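Local coordinates for protein AgaA (Rhizobium radiobacter, PDB 6HLX) that binds the opine agropinic acid as a periplasmic substrate-binding protein of an ABC transporter that brings it into the bacterium, at residues Glu87-Pro92 with Asn100-Ile105; Ala96-Glu101 with Val400-Ser405; Gly242-Thr247 with Thr375-Leu380; Asn391-Gly396 with Leu443-Tyr448. All blocks are in the same frame, centred on the assembly; numbering follows the deposited sequence.

Contacts 1 and 2 share helix 99-102, and their centres lie about 11 Å apart. Contact 1 is short-range, beside the outer strand of the five-stranded antiparallel sheet. Contact 2 ties the same helix to the distant loop 400-405, which reaches agropinic acid. Contact 3 is nested in sequence within that excursion. Its strand 240-245 neighbours strand 446-451 of contact 4 in the six-stranded mixed sheet, and the two contact centres are about 10 Å apart. Contacts 2 and 4 alternate along the chain. Contacts 2 to 4 touch one another and join loop and mixed sheet around the ligand pocket; contact 1, about 23 Å from contact 3 between centres, does not touch the ligand and packs the shared helix on helix 79-90.

Contact 1. Residues Glu87-Pro92 with Asn100-Ile105; sequences ERILDP and NELSSI. With EDO (1,2-ethanediol), chain B.
L90 has CG anti to its carbonyl carbon (chi1 -61°), which sends its two methyls to different parts of the 100-105 segment, while I89 carries CG2 anti to the backbone N and aims that branch at L102. CD1 of L90 lies 3.9 Å from I105 CG2, the two side chains crossing at about a right angle. CD2 goes into the hollow of the turn, 3.2 Å from L102 O and 3.9 Å from S103 CA. Beside it, I89 CG2 meets L102 CD2 at 3.8 Å. The methyl of L90 thus rests on a carbonyl already engaged: L102 O accepts I105 N at 3.0 Å and closes the type I turn L102-I105. One step earlier, S103 OG donates to N100 O at 2.7 Å from above the carbonyl plane, turning the serine back onto the backbone three residues before it. In the fold, the end of helix 79-90 is joined here to the short helix 99-102 and the start of strand 105-110; L90 also touches I108 on that strand. No hydrogen bond crosses between the segments, so what holds them is hydrophobic contact, while L102 O and S103 OG find their partners within 100-105.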
# COMPACT_ATOMS: atom_id res chain seq x y z
N GLU A 87 -3.57 17.63 -10.82
CA GLU A 87 -2.97 17.65 -12.16
C GLU A 87 -1.62 16.93 -12.22
O GLU A 87 -1.32 16.29 -13.24
CB GLU A 87 -2.89 19.06 -12.70
CG GLU A 87 -4.24 19.49 -13.25
CD GLU A 87 -4.32 20.92 -13.74
OE1 GLU A 87 -5.30 21.24 -14.45
OE2 GLU A 87 -3.41 21.72 -13.41
N ARG A 88 -0.84 16.98 -11.12
CA ARG A 88 0.45 16.27 -11.06
C ARG A 88 0.22 14.75 -11.07
O ARG A 88 1.00 14.01 -11.68
CB ARG A 88 1.25 16.71 -9.82
CG ARG A 88 2.66 16.17 -9.84
CD ARG A 88 3.66 16.97 -9.05
NE ARG A 88 4.96 16.32 -9.23
CZ ARG A 88 5.58 15.60 -8.31
NH1 ARG A 88 5.09 15.51 -7.07
NH2 ARG A 88 6.73 14.99 -8.60
N ILE A 89 -0.84 14.29 -10.42
CA ILE A 89 -1.17 12.86 -10.40
C ILE A 89 -1.60 12.40 -11.80
O ILE A 89 -1.20 11.34 -12.28
CB ILE A 89 -2.28 12.57 -9.35
CG1 ILE A 89 -1.75 12.90 -7.92
CG2 ILE A 89 -2.73 11.07 -9.46
CD1 ILE A 89 -2.91 13.05 -6.82
N LEU A 90 -2.43 13.23 -12.44
CA LEU A 90 -3.01 12.92 -13.76
C LEU A 90 -2.04 12.99 -14.93
O LEU A 90 -2.35 12.48 -16.01
CB LEU A 90 -4.21 13.84 -14.02
CG LEU A 90 -5.38 13.73 -13.02
CD1 LEU A 90 -6.40 14.88 -13.22
CD2 LEU A 90 -6.05 12.37 -13.09
N ASP A 91 -0.92 13.67 -14.75
CA ASP A 91 0.05 13.90 -15.83
C ASP A 91 0.59 12.58 -16.40
O ASP A 91 1.28 11.89 -15.68
CB ASP A 91 1.18 14.79 -15.34
CG ASP A 91 2.24 15.18 -16.38
OD1 ASP A 91 2.15 14.71 -17.54
OD2 ASP A 91 3.15 15.94 -16.03
N PRO A 92 0.29 12.22 -17.67
CA PRO A 92 0.79 10.94 -18.22
C PRO A 92 2.31 10.83 -18.34
O PRO A 92 2.82 9.71 -18.47
CB PRO A 92 0.13 10.83 -19.60
CG PRO A 92 -0.92 11.85 -19.62
CD PRO A 92 -0.51 12.94 -18.68
N ASN A 100 -3.40 5.69 -12.86
CA ASN A 100 -4.45 4.90 -13.53
C ASN A 100 -5.81 5.02 -12.82
O ASN A 100 -6.85 5.14 -13.48
CB ASN A 100 -4.06 3.42 -13.60
CG ASN A 100 -4.32 2.77 -14.94
OD1 ASN A 100 -4.14 3.39 -15.99
ND2 ASN A 100 -4.75 1.50 -14.93
N GLU A 101 -5.77 4.98 -11.48
CA GLU A 101 -6.98 4.97 -10.65
C GLU A 101 -7.65 6.33 -10.56
O GLU A 101 -8.87 6.40 -10.39
CB GLU A 101 -6.66 4.38 -9.27
CG GLU A 101 -6.21 2.91 -9.34
CD GLU A 101 -4.81 2.65 -9.86
OE1 GLU A 101 -4.54 1.53 -10.35
OE2 GLU A 101 -3.98 3.59 -9.81
N LEU A 102 -6.87 7.41 -10.69
CA LEU A 102 -7.46 8.75 -10.64
C LEU A 102 -7.73 9.29 -12.06
O LEU A 102 -8.36 10.35 -12.17
CB LEU A 102 -6.55 9.72 -9.86
CG LEU A 102 -6.66 9.66 -8.34
CD1 LEU A 102 -5.87 8.49 -7.77
CD2 LEU A 102 -6.13 10.94 -7.73
N SER A 103 -7.30 8.56 -13.14
CA SER A 103 -7.35 9.02 -14.54
C SER A 103 -8.75 9.32 -15.09
O SER A 103 -8.85 10.00 -16.12
CB SER A 103 -6.62 8.06 -15.48
OG SER A 103 -7.32 6.83 -15.56
N SER A 104 -9.81 8.86 -14.41
CA SER A 104 -11.18 9.17 -14.84
C SER A 104 -11.53 10.64 -14.58
O SER A 104 -12.53 11.11 -15.11
CB SER A 104 -12.18 8.24 -14.18
OG SER A 104 -12.05 8.30 -12.77
N ILE A 105 -10.73 11.38 -13.79
CA ILE A 105 -10.98 12.81 -13.57
C ILE A 105 -10.76 13.50 -14.93
O ILE A 105 -9.63 13.49 -15.43
CB ILE A 105 -10.09 13.42 -12.46
CG1 ILE A 105 -10.42 12.81 -11.08
CG2 ILE A 105 -10.23 14.95 -12.47
CD1 ILE A 105 -9.32 13.09 -9.95
C1 EDO B . -7.60 18.42 -15.93
O1 EDO B . -7.52 19.74 -15.41
C2 EDO B . -6.17 17.89 -16.23
O2 EDO B . -6.25 16.55 -16.71

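Contact 2. Residues Ala96-Glu101 with Val400-Ser405; sequences ASFRNE and VRTNNS. With G9Z (agropinic acid), chain E; SO4 (sulfate ion), chain U.
Two N-H donors face each other without bonding: N100 ND2 stands 3.2 Å from R401 NH2, with the amide and guanidinium planes only 16° apart. Each has an acceptor of its own. ND2 donates to G395 O and NH2 to K398 O, while N100 OD1 takes K398 N, so backbone groups of the chain before R401 hold both side chains. E101 adds charge but no directed bond: its OE1 lies 3.6 Å from R401 NE, well out of the guanidinium plane, and the carboxylate plane is turned 71° from it. The N-H of NE goes to N391 O instead, and NH1 to Y394 O. N404 ND2 sits 3.6 Å above the guanidinium plane of R401, over its centre, and N404 OD1 accepts R401 N. In this way the short helix 99-102, next to the five-stranded antiparallel sheet, meets a loop that lines the agropinic acid pocket; that sheet probably belongs to the extra domain known from the larger, peptide-binding relatives of solute-binding family 5. Nearer the ligand the join is made by water. S97 O accepts from two molecules: one, 2.7 Å from S97 O, receives T402 N at 2.9 Å, and the other receives T402 OG1 at 2.8 Å. T402 holds OG1 between its backbone N and carbonyl carbon (chi1 57°), which brings the hydroxyl to that second water. On the pocket side, T402 O accepts the ligand hydroxyl OAT at 2.7 Å.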
# COMPACT_ATOMS: atom_id res chain seq x y z
N ALA A 96 3.37 9.63 -10.93
CA ALA A 96 2.38 9.27 -9.91
C ALA A 96 2.06 7.79 -9.98
O ALA A 96 1.69 7.27 -11.04
CB ALA A 96 1.11 10.08 -10.10
N SER A 97 2.19 7.10 -8.83
CA SER A 97 1.93 5.66 -8.77
C SER A 97 0.47 5.27 -9.02
O SER A 97 0.23 4.12 -9.45
CB SER A 97 2.39 5.10 -7.42
OG SER A 97 3.77 5.40 -7.21
N PHE A 98 -0.50 6.17 -8.68
CA PHE A 98 -1.92 5.85 -8.80
C PHE A 98 -2.60 6.64 -9.88
O PHE A 98 -3.82 6.83 -9.84
CB PHE A 98 -2.63 5.99 -7.44
CG PHE A 98 -2.11 4.98 -6.44
CD1 PHE A 98 -2.58 3.66 -6.46
CD2 PHE A 98 -1.13 5.32 -5.52
CE1 PHE A 98 -2.09 2.71 -5.56
CE2 PHE A 98 -0.63 4.37 -4.62
CZ PHE A 98 -1.10 3.07 -4.66
N ARG A 99 -1.82 7.06 -10.89
CA ARG A 99 -2.40 7.80 -12.02
C ARG A 99 -3.56 7.00 -12.68
O ARG A 99 -4.59 7.59 -13.03
CB ARG A 99 -1.30 8.09 -13.08
CG ARG A 99 -1.87 8.63 -14.39
CD ARG A 99 -0.81 9.23 -15.28
NE ARG A 99 0.25 8.27 -15.63
CZ ARG A 99 0.25 7.49 -16.72
NH1 ARG A 99 -0.78 7.51 -17.55
NH2 ARG A 99 1.28 6.69 -16.97
N ASN A 100 -3.40 5.69 -12.86
CA ASN A 100 -4.45 4.90 -13.53
C ASN A 100 -5.81 5.02 -12.82
O ASN A 100 -6.85 5.14 -13.48
CB ASN A 100 -4.06 3.42 -13.60
CG ASN A 100 -4.32 2.77 -14.94
OD1 ASN A 100 -4.14 3.39 -15.99
ND2 ASN A 100 -4.75 1.50 -14.93
N GLU A 101 -5.77 4.98 -11.48
CA GLU A 101 -6.98 4.97 -10.65
C GLU A 101 -7.65 6.33 -10.56
O GLU A 101 -8.87 6.40 -10.39
CB GLU A 101 -6.66 4.38 -9.27
CG GLU A 101 -6.21 2.91 -9.34
CD GLU A 101 -4.81 2.65 -9.86
OE1 GLU A 101 -4.54 1.53 -10.35
OE2 GLU A 101 -3.98 3.59 -9.81
N VAL A 400 2.11 -0.64 -15.99
CA VAL A 400 3.14 -1.07 -15.03
C VAL A 400 2.85 -0.29 -13.76
O VAL A 400 3.01 0.92 -13.73
CB VAL A 400 4.59 -0.87 -15.54
CG1 VAL A 400 5.60 -1.22 -14.45
CG2 VAL A 400 4.83 -1.70 -16.81
N ARG A 401 2.34 -0.98 -12.75
CA ARG A 401 1.95 -0.35 -11.49
C ARG A 401 2.59 -1.05 -10.30
O ARG A 401 3.11 -2.16 -10.44
CB ARG A 401 0.40 -0.32 -11.35
CG ARG A 401 -0.29 0.31 -12.57
CD ARG A 401 -1.80 0.48 -12.40
NE ARG A 401 -2.52 -0.78 -12.22
CZ ARG A 401 -3.11 -1.47 -13.19
NH1 ARG A 401 -3.80 -2.56 -12.92
NH2 ARG A 401 -2.99 -1.07 -14.46
N THR A 402 2.49 -0.45 -9.10
CA THR A 402 3.11 -1.07 -7.93
C THR A 402 2.50 -2.44 -7.55
O THR A 402 3.23 -3.26 -7.00
CB THR A 402 3.00 -0.12 -6.70
OG1 THR A 402 1.60 0.19 -6.47
CG2 THR A 402 3.84 1.16 -6.86
N ASN A 403 1.21 -2.68 -7.86
CA ASN A 403 0.48 -3.88 -7.43
C ASN A 403 0.02 -4.82 -8.54
O ASN A 403 -0.55 -5.86 -8.22
CB ASN A 403 -0.76 -3.48 -6.61
CG ASN A 403 -0.45 -2.92 -5.25
OD1 ASN A 403 -1.12 -1.98 -4.76
ND2 ASN A 403 0.56 -3.49 -4.61
N ASN A 404 0.23 -4.45 -9.79
CA ASN A 404 -0.28 -5.31 -10.88
C ASN A 404 0.77 -6.26 -11.48
O ASN A 404 1.93 -6.26 -11.06
CB ASN A 404 -0.94 -4.45 -11.99
CG ASN A 404 0.04 -3.86 -12.98
OD1 ASN A 404 1.16 -3.50 -12.62
ND2 ASN A 404 -0.36 -3.75 -14.26
N SER A 405 0.33 -7.04 -12.48
CA SER A 405 1.20 -7.92 -13.26
C SER A 405 1.47 -7.17 -14.57
O SER A 405 0.55 -7.00 -15.39
CB SER A 405 0.51 -9.26 -13.50
OG SER A 405 0.79 -10.02 -12.34
OAM G9Z E . 6.96 -1.15 1.77
CAB G9Z E . 7.11 -2.38 1.89
CAC G9Z E . 8.26 -2.95 2.47
CB G9Z E . 8.04 -4.49 2.44
CA G9Z E . 6.77 -4.69 1.63
C G9Z E . 5.83 -5.52 2.33
O G9Z E . 5.07 -4.99 3.18
N G9Z E . 6.28 -3.30 1.37
CAG G9Z E . 4.95 -2.97 0.72
CAH G9Z E . 5.07 -3.11 -0.80
OAP G9Z E . 5.34 -4.48 -1.08
CAI G9Z E . 3.79 -2.68 -1.53
OAQ G9Z E . 3.28 -1.46 -0.93
CAJ G9Z E . 4.06 -2.37 -3.04
OAR G9Z E . 2.83 -1.97 -3.68
CAK G9Z E . 4.75 -3.49 -3.86
OAT G9Z E . 5.18 -2.95 -5.13
CAL G9Z E . 3.86 -4.73 -4.04
OAS G9Z E . 4.61 -5.78 -4.69
OXT G9Z E . 5.85 -6.76 2.09
S SO4 U . 3.29 2.00 -18.80
O1 SO4 U . 4.63 1.45 -19.15
O2 SO4 U . 3.09 1.93 -17.36
O3 SO4 U . 3.24 3.41 -19.21
O4 SO4 U . 2.28 1.25 -19.53
O HOH W 1 -0.27 1.30 -8.21
O HOH W 2 2.27 2.40 -9.78

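Contact 3. Residues Gly242-Thr247 with Thr375-Leu380; sequences GLQFNT and TVMGSL. With G9Z (agropinic acid), chain E.
The flat amide of Q244 lies between two side chains of the neighbouring strand, with the methyl CG2 of T375 on one side and, obliquely on the other, the sulfur of M377. Its oxygen OE1 is 3.2 Å from M377 CB and accepts the ligand hydroxyl OAS at 2.6 Å. NE2 donates to T402 O and N404 O, so bonds at both ends fix which way round the amide sits. M377 has CG anti to its backbone N (chi1 169°), runs across Q244 at about a right angle, then bends at chi3 (66°) to bring CE within 3.9 Å of G242 CA. These are adjacent antiparallel strands in the middle of the six-stranded mixed sheet: G242 with M377 and Q244 with T375 form hydrogen-bonded pairs, and L243 with V376 the non-hydrogen-bonded pair between them. Two backbone bonds link each hydrogen-bonded pair, for example M377 N to G242 O at 2.9 Å. L243 CA-H also points at T375 O, 3.4 Å from L243 CA to that oxygen. One residue beyond M377, G378 O accepts ligand OAP at 2.7 Å.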
# COMPACT_ATOMS: atom_id res chain seq x y z
N GLY A 242 2.12 -13.04 -2.22
CA GLY A 242 1.83 -13.69 -3.50
C GLY A 242 2.86 -13.33 -4.55
O GLY A 242 4.01 -13.05 -4.21
N LEU A 243 2.46 -13.36 -5.83
CA LEU A 243 3.37 -13.03 -6.91
C LEU A 243 2.70 -12.14 -7.94
O LEU A 243 1.53 -12.36 -8.27
CB LEU A 243 3.82 -14.32 -7.63
CG LEU A 243 4.75 -15.28 -6.86
CD1 LEU A 243 4.80 -16.63 -7.54
CD2 LEU A 243 6.20 -14.70 -6.77
N GLN A 244 3.48 -11.20 -8.48
CA GLN A 244 3.13 -10.36 -9.62
C GLN A 244 4.04 -10.85 -10.74
O GLN A 244 5.22 -11.12 -10.50
CB GLN A 244 3.43 -8.87 -9.34
CG GLN A 244 2.44 -8.26 -8.38
CD GLN A 244 2.98 -7.03 -7.72
OE1 GLN A 244 3.36 -7.08 -6.55
NE2 GLN A 244 3.07 -5.92 -8.46
N PHE A 245 3.48 -10.99 -11.94
CA PHE A 245 4.22 -11.50 -13.11
C PHE A 245 4.35 -10.45 -14.20
O PHE A 245 3.34 -9.81 -14.56
CB PHE A 245 3.45 -12.70 -13.72
CG PHE A 245 3.22 -13.86 -12.77
CD1 PHE A 245 2.09 -13.92 -11.97
CD2 PHE A 245 4.14 -14.90 -12.69
CE1 PHE A 245 1.88 -15.01 -11.12
CE2 PHE A 245 3.93 -15.97 -11.82
CZ PHE A 245 2.82 -16.00 -11.01
N ASN A 246 5.54 -10.33 -14.80
CA ASN A 246 5.67 -9.46 -15.96
C ASN A 246 5.21 -10.31 -17.15
O ASN A 246 5.91 -11.27 -17.55
CB ASN A 246 7.11 -9.00 -16.15
CG ASN A 246 7.27 -8.02 -17.27
OD1 ASN A 246 6.50 -8.02 -18.24
ND2 ASN A 246 8.27 -7.15 -17.16
N THR A 247 4.05 -9.96 -17.72
CA THR A 247 3.46 -10.75 -18.80
C THR A 247 4.21 -10.62 -20.15
O THR A 247 3.86 -11.35 -21.10
CB THR A 247 1.96 -10.50 -18.94
OG1 THR A 247 1.76 -9.19 -19.46
CG2 THR A 247 1.18 -10.75 -17.65
N THR A 375 7.88 -11.02 -9.32
CA THR A 375 8.32 -10.45 -8.03
C THR A 375 7.44 -10.91 -6.90
O THR A 375 6.25 -11.15 -7.11
CB THR A 375 8.41 -8.90 -8.09
OG1 THR A 375 8.97 -8.38 -6.86
CG2 THR A 375 7.04 -8.20 -8.31
N VAL A 376 8.06 -11.11 -5.72
CA VAL A 376 7.32 -11.42 -4.50
C VAL A 376 6.44 -10.18 -4.20
O VAL A 376 6.92 -9.04 -4.19
CB VAL A 376 8.27 -11.74 -3.32
CG1 VAL A 376 7.52 -11.79 -1.99
CG2 VAL A 376 9.01 -13.06 -3.58
N MET A 377 5.15 -10.43 -3.95
CA MET A 377 4.18 -9.38 -3.68
C MET A 377 3.78 -9.50 -2.22
O MET A 377 3.27 -10.53 -1.82
CB MET A 377 2.93 -9.61 -4.60
CG MET A 377 1.71 -8.74 -4.25
SD MET A 377 0.32 -8.99 -5.38
CE MET A 377 -0.17 -10.74 -5.00
N GLY A 378 4.04 -8.45 -1.45
CA GLY A 378 3.63 -8.31 -0.05
C GLY A 378 2.77 -7.07 -0.05
O GLY A 378 3.30 -5.96 -0.17
N SER A 379 1.44 -7.22 -0.08
CA SER A 379 0.61 -6.03 -0.31
C SER A 379 -0.80 -6.17 0.18
O SER A 379 -1.10 -7.08 0.96
CB SER A 379 0.64 -5.63 -1.79
OG SER A 379 0.31 -4.25 -1.94
N LEU A 380 -1.67 -5.22 -0.20
CA LEU A 380 -3.07 -5.22 0.27
C LEU A 380 -3.86 -4.32 -0.65
O LEU A 380 -3.27 -3.64 -1.51
CB LEU A 380 -3.13 -4.71 1.73
CG LEU A 380 -2.13 -3.64 2.18
CD1 LEU A 380 -2.36 -2.29 1.47
CD2 LEU A 380 -2.23 -3.43 3.70
OAM G9Z E . 6.96 -1.15 1.77
CAB G9Z E . 7.11 -2.38 1.89
CAC G9Z E . 8.26 -2.95 2.47
CB G9Z E . 8.04 -4.49 2.44
CA G9Z E . 6.77 -4.69 1.63
C G9Z E . 5.83 -5.52 2.33
O G9Z E . 5.07 -4.99 3.18
N G9Z E . 6.28 -3.30 1.37
CAG G9Z E . 4.95 -2.97 0.72
CAH G9Z E . 5.07 -3.11 -0.80
OAP G9Z E . 5.34 -4.48 -1.08
CAI G9Z E . 3.79 -2.68 -1.53
OAQ G9Z E . 3.28 -1.46 -0.93
CAJ G9Z E . 4.06 -2.37 -3.04
OAR G9Z E . 2.83 -1.97 -3.68
CAK G9Z E . 4.75 -3.49 -3.86
OAT G9Z E . 5.18 -2.95 -5.13
CAL G9Z E . 3.86 -4.73 -4.04
OAS G9Z E . 4.61 -5.78 -4.69
OXT G9Z E . 5.85 -6.76 2.09

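Contact 4. Residues Asn391-Gly396 with Leu443-Tyr448; sequences NYYYGG and LSPLVY
Y393 and L446 fit together like a plate and a knob: methyl CD2 of L446 stands over the centre of the Y393 ring, 4.0 Å from the centroid and 13° off the normal, a CH-pi contact. The same methyl comes 3.4 Å from Y392 O, filling the hollow between the end of the helix backbone and the tyrosine ring. L446 CG meanwhile meets the edge of the Y392 ring, so this one leucine fits between two consecutive tyrosines. P445 is the second bump. Its CG presses on Y393 CE2 at 3.4 Å, coming at the ring obliquely while the two side chains cross at about a right angle. The hydroxyl end of Y393 projects past both and meets Y448, which arrives from the opposite direction. Y448 OH donates to Y393 OH at 2.8 Å, and Y393 OH lies in the plane of the Y448 ring, at its edge. Y393 OH in turn donates to a water 2.6 Å away, and that water gives a hydrogen to L446 O at 2.8 Å. The phenol therefore both accepts and donates, and its position is fixed at the tip as well as by the packing on its ring. Further round, F436 meets the Y393 ring edge-to-face, and Y392 OH bonds L380 O and S379 OG. Here a helix end, the last turn of 388-393, packs on the P445-Y448 chain leading into and along strand 446-451, in the mixed sheet of the binding-protein fold that lines the agropinic acid pocket through M377.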
# COMPACT_ATOMS: atom_id res chain seq x y z
N ASN A 391 -6.82 -1.65 -9.21
CA ASN A 391 -5.41 -1.33 -9.06
C ASN A 391 -4.52 -2.56 -9.37
O ASN A 391 -3.44 -2.40 -9.93
CB ASN A 391 -5.16 -0.77 -7.67
CG ASN A 391 -3.73 -0.41 -7.39
OD1 ASN A 391 -3.03 0.26 -8.19
ND2 ASN A 391 -3.26 -0.87 -6.26
N TYR A 392 -5.02 -3.77 -9.05
CA TYR A 392 -4.33 -5.04 -9.30
C TYR A 392 -4.58 -5.63 -10.69
O TYR A 392 -3.67 -6.23 -11.26
CB TYR A 392 -4.79 -6.08 -8.24
CG TYR A 392 -4.11 -5.86 -6.91
CD1 TYR A 392 -4.50 -4.83 -6.06
CD2 TYR A 392 -3.06 -6.68 -6.51
CE1 TYR A 392 -3.81 -4.57 -4.87
CE2 TYR A 392 -2.38 -6.45 -5.31
CZ TYR A 392 -2.77 -5.40 -4.49
OH TYR A 392 -2.04 -5.14 -3.36
N TYR A 393 -5.82 -5.52 -11.21
CA TYR A 393 -6.25 -6.25 -12.41
C TYR A 393 -6.52 -5.47 -13.68
O TYR A 393 -6.52 -6.08 -14.76
CB TYR A 393 -7.54 -7.03 -12.07
CG TYR A 393 -7.29 -8.23 -11.17
CD1 TYR A 393 -7.24 -8.09 -9.79
CD2 TYR A 393 -7.09 -9.50 -11.71
CE1 TYR A 393 -6.97 -9.17 -8.96
CE2 TYR A 393 -6.85 -10.60 -10.89
CZ TYR A 393 -6.77 -10.43 -9.51
OH TYR A 393 -6.52 -11.50 -8.69
N TYR A 394 -6.87 -4.18 -13.58
CA TYR A 394 -7.27 -3.42 -14.77
C TYR A 394 -6.11 -3.23 -15.75
O TYR A 394 -4.95 -3.21 -15.34
CB TYR A 394 -7.78 -2.03 -14.33
CG TYR A 394 -8.69 -1.39 -15.36
CD1 TYR A 394 -10.02 -1.79 -15.47
CD2 TYR A 394 -8.22 -0.43 -16.24
CE1 TYR A 394 -10.86 -1.22 -16.43
CE2 TYR A 394 -9.05 0.14 -17.20
CZ TYR A 394 -10.39 -0.23 -17.26
OH TYR A 394 -11.23 0.33 -18.19
N GLY A 395 -6.44 -3.05 -17.02
CA GLY A 395 -5.47 -2.66 -18.03
C GLY A 395 -5.30 -1.15 -17.94
O GLY A 395 -4.73 -0.64 -16.97
N GLY A 396 -5.87 -0.43 -18.91
CA GLY A 396 -5.79 1.03 -18.90
C GLY A 396 -4.51 1.59 -19.49
O GLY A 396 -3.74 0.87 -20.14
N LEU A 443 -7.72 -16.86 -15.34
CA LEU A 443 -6.53 -16.26 -15.95
C LEU A 443 -5.34 -16.16 -15.00
O LEU A 443 -4.19 -16.15 -15.45
CB LEU A 443 -6.85 -14.89 -16.57
CG LEU A 443 -7.90 -14.86 -17.70
CD1 LEU A 443 -8.10 -13.44 -18.18
CD2 LEU A 443 -7.51 -15.74 -18.89
N SER A 444 -5.62 -16.10 -13.69
CA SER A 444 -4.61 -15.98 -12.63
C SER A 444 -3.47 -14.99 -12.96
O SER A 444 -2.29 -15.37 -12.85
CB SER A 444 -4.07 -17.35 -12.26
OG SER A 444 -5.02 -18.04 -11.47
N PRO A 445 -3.75 -13.72 -13.36
CA PRO A 445 -2.66 -12.76 -13.58
C PRO A 445 -1.88 -12.51 -12.28
O PRO A 445 -0.70 -12.22 -12.32
CB PRO A 445 -3.38 -11.49 -14.02
CG PRO A 445 -4.76 -11.60 -13.42
CD PRO A 445 -5.08 -13.07 -13.51
N LEU A 446 -2.57 -12.64 -11.12
CA LEU A 446 -1.98 -12.53 -9.79
C LEU A 446 -2.15 -13.89 -9.12
O LEU A 446 -3.18 -14.53 -9.29
CB LEU A 446 -2.68 -11.47 -8.92
CG LEU A 446 -2.43 -9.95 -9.17
CD1 LEU A 446 -0.94 -9.57 -9.03
CD2 LEU A 446 -3.03 -9.47 -10.47
N VAL A 447 -1.15 -14.30 -8.34
CA VAL A 447 -1.21 -15.56 -7.59
C VAL A 447 -1.03 -15.19 -6.12
O VAL A 447 -0.19 -14.33 -5.79
CB VAL A 447 -0.18 -16.59 -8.11
CG1 VAL A 447 0.10 -17.66 -7.07
CG2 VAL A 447 -0.66 -17.21 -9.43
N TYR A 448 -1.84 -15.81 -5.22
CA TYR A 448 -1.80 -15.47 -3.80
C TYR A 448 -1.51 -16.72 -2.98
O TYR A 448 -2.05 -17.79 -3.27
CB TYR A 448 -3.15 -14.88 -3.36
CG TYR A 448 -3.63 -13.73 -4.22
CD1 TYR A 448 -4.44 -13.96 -5.33
CD2 TYR A 448 -3.33 -12.41 -3.89
CE1 TYR A 448 -4.88 -12.91 -6.13
CE2 TYR A 448 -3.78 -11.35 -4.67
CZ TYR A 448 -4.58 -11.60 -5.78
OH TYR A 448 -5.05 -10.57 -6.55
O HOH W 3 -5.68 -13.58 -10.09